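Side-chain contacts in serine--tRNA ligase, cytoplasmic (Candida albicans, PDB 3QO8), which catalyses the ATP-dependent attachment of serine to tRNA(Ser), first activating the amino acid as seryl-adenylate and then transferring it to the acceptor end of the tRNA: residues 26-29 with 30-33; 37-40 with 41-44. One frame throughout, in Å; residues are numbered along the deposited sequence.

Contact 1: 26-29 with 30-33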
ATOM      1  N   GLY A  26       0.766   8.221  33.558  1.00 35.05           N
ATOM      2  CA  GLY A  26      -0.022   7.110  34.058  1.00 37.78           C
ATOM      3  C   GLY A  26       0.707   5.793  33.843  1.00 41.43           C
ATOM      4  O   GLY A  26       0.083   4.736  33.766  1.00 45.03           O
ATOM      5  N   ASP A  27       2.032   5.859  33.736  1.00 40.53           N
ATOM      6  CA  ASP A  27       2.849   4.665  33.522  1.00 39.38           C
ATOM      7  C   ASP A  27       3.675   4.306  34.759  1.00 40.95           C
ATOM      8  O   ASP A  27       3.714   5.052  35.735  1.00 36.52           O
ATOM      9  CB  ASP A  27       3.777   4.841  32.311  1.00 34.61           C
ATOM     10  CG  ASP A  27       3.022   4.960  31.001  1.00 44.03           C
ATOM     11  OD1 ASP A  27       1.805   4.667  30.975  1.00 51.57           O
ATOM     12  OD2 ASP A  27       3.653   5.339  29.989  1.00 39.47           O
ATOM     13  N   SER A  28       4.360   3.171  34.699  1.00 40.90           N
ATOM     14  CA  SER A  28       5.073   2.645  35.864  1.00 45.40           C
ATOM     15  C   SER A  28       6.199   3.540  36.382  1.00 45.27           C
ATOM     16  O   SER A  28       7.148   3.853  35.659  1.00 50.46           O
ATOM     17  CB  SER A  28       5.629   1.250  35.561  1.00 43.73           C
ATOM     18  OG  SER A  28       6.296   0.734  36.695  1.00 48.39           O
ATOM     19  N   VAL A  29       6.087   3.938  37.644  1.00 47.21           N
ATOM     20  CA  VAL A  29       7.134   4.692  38.325  1.00 49.18           C
ATOM     21  C   VAL A  29       8.203   3.741  38.865  1.00 52.13           C
ATOM     22  O   VAL A  29       9.358   4.125  39.060  1.00 50.02           O
ATOM     23  CB  VAL A  29       6.551   5.519  39.489  1.00 47.28           C
ATOM     24  CG1 VAL A  29       7.656   6.207  40.286  1.00 41.86           C
ATOM     25  CG2 VAL A  29       5.547   6.537  38.965  1.00 49.26           C
ATOM     26  N   GLU A  30       7.806   2.496  39.100  1.00 55.13           N
ATOM     27  CA  GLU A  30       8.720   1.478  39.606  1.00 60.14           C
ATOM     28  C   GLU A  30       9.866   1.241  38.631  1.00 53.38           C
ATOM     29  O   GLU A  30      11.012   1.042  39.043  1.00 51.85           O
ATOM     30  CB  GLU A  30       7.970   0.171  39.862  1.00 68.28           C
ATOM     31  CG  GLU A  30       6.892   0.275  40.930  1.00 82.36           C
ATOM     32  CD  GLU A  30       6.102  -1.011  41.087  1.00 94.44           C
ATOM     33  OE1 GLU A  30       5.766  -1.637  40.058  1.00 97.61           O
ATOM     34  OE2 GLU A  30       5.820  -1.400  42.239  1.00 99.71           O
ATOM     35  N   LEU A  31       9.545   1.264  37.339  1.00 48.91           N
ATOM     36  CA  LEU A  31      10.534   1.068  36.282  1.00 52.04           C
ATOM     37  C   LEU A  31      11.831   1.814  36.560  1.00 46.72           C
ATOM     38  O   LEU A  31      12.917   1.293  36.304  1.00 48.06           O
ATOM     39  CB  LEU A  31       9.983   1.529  34.930  1.00 58.12           C
ATOM     40  CG  LEU A  31       9.524   0.476  33.925  1.00 65.80           C
ATOM     41  CD1 LEU A  31       8.444  -0.394  34.532  1.00 76.96           C
ATOM     42  CD2 LEU A  31       9.025   1.146  32.656  1.00 60.65           C
ATOM     43  N   VAL A  32      11.718   3.035  37.071  1.00 36.63           N
ATOM     44  CA  VAL A  32      12.897   3.881  37.249  1.00 41.13           C
ATOM     45  C   VAL A  32      13.887   3.316  38.274  1.00 45.03           C
ATOM     46  O   VAL A  32      15.082   3.182  37.987  1.00 42.86           O
ATOM     47  CB  VAL A  32      12.512   5.325  37.577  1.00 38.13           C
ATOM     48  CG1 VAL A  32      13.757   6.170  37.787  1.00 36.38           C
ATOM     49  CG2 VAL A  32      11.662   5.889  36.449  1.00 38.55           C
ATOM     50  N   ASP A  33      13.389   2.969  39.455  1.00 41.09           N
ATOM     51  CA  ASP A  33      14.231   2.347  40.470  1.00 42.10           C
ATOM     52  C   ASP A  33      14.853   1.041  39.970  1.00 43.66           C
ATOM     53  O   ASP A  33      16.029   0.773  40.221  1.00 43.81           O
ATOM     54  CB  ASP A  33      13.439   2.099  41.749  1.00 42.41           C
ATOM     55  CG  ASP A  33      13.182   3.376  42.533  1.00 57.53           C
ATOM     56  OD1 ASP A  33      14.121   4.194  42.672  1.00 57.87           O
ATOM     57  OD2 ASP A  33      12.040   3.560  43.009  1.00 61.87           O
TER

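Contact 2: 37-40 with 41-44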
ATOM      1  N   ALA A  37      18.824   0.001  39.643  1.00 41.05           N
ATOM      2  CA  ALA A  37      19.403  -1.163  40.302  1.00 44.01           C
ATOM      3  C   ALA A  37      20.177  -2.014  39.298  1.00 51.53           C
ATOM      4  O   ALA A  37      21.359  -2.327  39.497  1.00 45.28           O
ATOM      5  CB  ALA A  37      18.319  -1.990  40.989  1.00 43.13           C
ATOM      6  N   GLU A  38      19.515  -2.374  38.204  1.00 51.70           N
ATOM      7  CA  GLU A  38      20.146  -3.201  37.186  1.00 49.25           C
ATOM      8  C   GLU A  38      21.400  -2.537  36.623  1.00 43.45           C
ATOM      9  O   GLU A  38      22.383  -3.208  36.321  1.00 36.90           O
ATOM     10  CB  GLU A  38      19.146  -3.552  36.087  1.00 57.16           C
ATOM     11  CG  GLU A  38      17.878  -4.187  36.645  1.00 75.81           C
ATOM     12  CD  GLU A  38      17.131  -5.029  35.631  1.00 92.64           C
ATOM     13  OE1 GLU A  38      17.532  -5.044  34.446  1.00 98.10           O
ATOM     14  OE2 GLU A  38      16.143  -5.685  36.025  1.00 97.37           O
ATOM     15  N   TYR A  39      21.387  -1.216  36.504  1.00 38.68           N
ATOM     16  CA  TYR A  39      22.591  -0.539  36.052  1.00 43.08           C
ATOM     17  C   TYR A  39      23.767  -0.789  37.000  1.00 40.05           C
ATOM     18  O   TYR A  39      24.906  -0.993  36.565  1.00 33.63           O
ATOM     19  CB  TYR A  39      22.376   0.959  35.907  1.00 40.17           C
ATOM     20  CG  TYR A  39      23.673   1.670  35.608  1.00 37.41           C
ATOM     21  CD1 TYR A  39      24.183   1.706  34.315  1.00 38.51           C
ATOM     22  CD2 TYR A  39      24.401   2.276  36.622  1.00 38.28           C
ATOM     23  CE1 TYR A  39      25.371   2.341  34.037  1.00 43.14           C
ATOM     24  CE2 TYR A  39      25.590   2.915  36.354  1.00 46.37           C
ATOM     25  CZ  TYR A  39      26.072   2.945  35.060  1.00 49.42           C
ATOM     26  OH  TYR A  39      27.259   3.582  34.789  1.00 54.58           O
ATOM     27  N   LYS A  40      23.494  -0.751  38.298  1.00 39.57           N
ATOM     28  CA  LYS A  40      24.547  -0.964  39.275  1.00 39.95           C
ATOM     29  C   LYS A  40      25.079  -2.388  39.200  1.00 39.81           C
ATOM     30  O   LYS A  40      26.282  -2.612  39.339  1.00 38.41           O
ATOM     31  CB  LYS A  40      24.064  -0.654  40.690  1.00 38.81           C
ATOM     32  CG  LYS A  40      23.633   0.793  40.894  1.00 42.92           C
ATOM     33  CD  LYS A  40      23.434   1.119  42.368  1.00 45.37           C
ATOM     34  CE  LYS A  40      22.926   2.547  42.538  1.00 47.78           C
ATOM     35  NZ  LYS A  40      22.469   2.823  43.924  1.00 61.05           N
ATOM     36  N   GLU A  41      24.186  -3.351  38.990  1.00 42.61           N
ATOM     37  CA  GLU A  41      24.618  -4.731  38.810  1.00 45.70           C
ATOM     38  C   GLU A  41      25.507  -4.832  37.582  1.00 39.05           C
ATOM     39  O   GLU A  41      26.560  -5.464  37.606  1.00 43.39           O
ATOM     40  CB  GLU A  41      23.416  -5.664  38.688  1.00 49.00           C
ATOM     41  CG  GLU A  41      22.594  -5.710  39.957  1.00 53.76           C
ATOM     42  CD  GLU A  41      23.456  -5.949  41.194  1.00 64.06           C
ATOM     43  OE1 GLU A  41      24.441  -6.720  41.094  1.00 63.14           O
ATOM     44  OE2 GLU A  41      23.155  -5.364  42.265  1.00 56.66           O
ATOM     45  N   TRP A  42      25.086  -4.187  36.507  1.00 35.19           N
ATOM     46  CA  TRP A  42      25.867  -4.197  35.282  1.00 35.46           C
ATOM     47  C   TRP A  42      27.267  -3.633  35.517  1.00 33.84           C
ATOM     48  O   TRP A  42      28.259  -4.225  35.098  1.00 37.28           O
ATOM     49  CB  TRP A  42      25.148  -3.412  34.184  1.00 35.85           C
ATOM     50  CG  TRP A  42      25.944  -3.346  32.948  1.00 40.49           C
ATOM     51  CD1 TRP A  42      26.036  -4.304  31.980  1.00 39.23           C
ATOM     52  CD2 TRP A  42      26.803  -2.278  32.543  1.00 49.83           C
ATOM     53  NE1 TRP A  42      26.890  -3.890  30.992  1.00 41.37           N
ATOM     54  CE2 TRP A  42      27.375  -2.650  31.312  1.00 53.94           C
ATOM     55  CE3 TRP A  42      27.140  -1.039  33.099  1.00 52.83           C
ATOM     56  CZ2 TRP A  42      28.268  -1.827  30.625  1.00 59.55           C
ATOM     57  CZ3 TRP A  42      28.025  -0.221  32.416  1.00 53.57           C
ATOM     58  CH2 TRP A  42      28.580  -0.620  31.194  1.00 57.62           C
ATOM     59  N   VAL A  43      27.346  -2.496  36.209  1.00 41.48           N
ATOM     60  CA  VAL A  43      28.633  -1.872  36.504  1.00 36.72           C
ATOM     61  C   VAL A  43      29.522  -2.802  37.315  1.00 38.83           C
ATOM     62  O   VAL A  43      30.720  -2.908  37.048  1.00 39.60           O
ATOM     63  CB  VAL A  43      28.470  -0.539  37.266  1.00 43.00           C
ATOM     64  CG1 VAL A  43      29.818  -0.049  37.774  1.00 44.96           C
ATOM     65  CG2 VAL A  43      27.824   0.502  36.376  1.00 47.33           C
ATOM     66  N   LYS A  44      28.934  -3.469  38.308  1.00 34.53           N
ATOM     67  CA  LYS A  44      29.666  -4.439  39.120  1.00 38.86           C
ATOM     68  C   LYS A  44      30.289  -5.519  38.246  1.00 42.12           C
ATOM     69  O   LYS A  44      31.472  -5.851  38.382  1.00 39.68           O
ATOM     70  CB  LYS A  44      28.743  -5.065  40.174  1.00 46.91           C
ATOM     71  CG  LYS A  44      28.486  -4.157  41.375  1.00 58.38           C
ATOM     72  CD  LYS A  44      27.197  -4.519  42.112  1.00 72.35           C
ATOM     73  CE  LYS A  44      27.178  -5.976  42.556  1.00 86.61           C
ATOM     74  NZ  LYS A  44      28.207  -6.274  43.592  1.00 95.65           N
TER
HETATM   75  O   HOH W   1      22.159  -2.859  42.028  1.00 49.14           O

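Contact 1: 26-29 with 30-33
Ser28 OG meets Leu31 across the first turn of a helix, accepting a weak capping bond from Leu31 N at 3.4 Å. With chi1 at -179° the hydroxyl is carried toward the incoming turn, within range of Leu31 N. Ser28 OG also comes within 3.6 Å of Glu30 CB. Leu31 CD1 folds back alongside the serine: CD1 to Ser28 CB is 3.4 Å, tighter than a usual carbon contact, and Leu31 chi1 of -104° departs from a staggered value. One residue on, Val29 O accepts from Val32 N at 3.3 Å, and Val32 CB passes 3.7 Å from Val29 O. Further out, Gln22 NE2 bonds to Ser28 O and so helps position the capping residue. Gly26, with positive phi, closes the Schellman motif that ends helix 15-25, leaving a short loop before Ser28 caps helix 30-65. Val29 packs on Lys19 and Lys23, and Val32 on Ile18, so the start of helix 30-65 lies against helix 15-25, while Leu31 reaches Val108 in the loop after helix 74-107.

Contact 2: 37-40 with 41-44
Ala37 O is gripped twice: Glu41 N donates to it at 3.0 Å, and a water donates to it at 2.7 Å. This is regular alpha-helix, within the long helix 30-65 of the N-terminal tRNA-binding extension, and the water joins a backbone carbonyl to a side chain one turn on by also donating to Glu41 OE2. A bend at chi2 (-49°) curls the glutamate back, with Glu41 CG passing 3.6 Å from Ala37 O. The next i to i+4 bonds follow from Trp42 N, Val43 N and Lys44 N. On another side of the helix Tyr39 meets both Trp42 and Val43. Its ring and the six-membered ring of Trp42 are inclined at 35°, touching through Tyr39 CE1 and Trp42 CE3 at 3.9 Å. Trp42 NE1 bonds to Glu94 of helix 74-107, which ties the indole to the other long helix, whereas Tyr39 packs on Ile4 and Leu8 of the N-terminal segment. Val43 CG2, anti to its own carbonyl carbon, is thereby directed back over one face of the phenol in a CH-pi contact 3.6 Å from the ring centroid, displaced toward the rim and 3.3 Å from Tyr39 CZ.

In the fold
Contact 1 comes first along the chain, where a loop enters helix 30-65; contact 2 follows farther along the same helix, their centres about 18 Å apart. Both belong to the N-terminal domain, the extension involved in tRNA binding, and both lie away from the serine- and ATP-binding residues. Contact 1 sits nearer the centre of the chain, contact 2 farther out along the arm, about 23 and 32 Å from the centre of the chain to the centre of each contact. Near contact 1 the helix is held by helix 15-25; at contact 2 the neighbours are the N-terminal loop and helix 74-107, the second long helix of the antiparallel coiled-coil arm characteristic of seryl-tRNA synthetases. The two thus mark the beginning and early course of one arm helix.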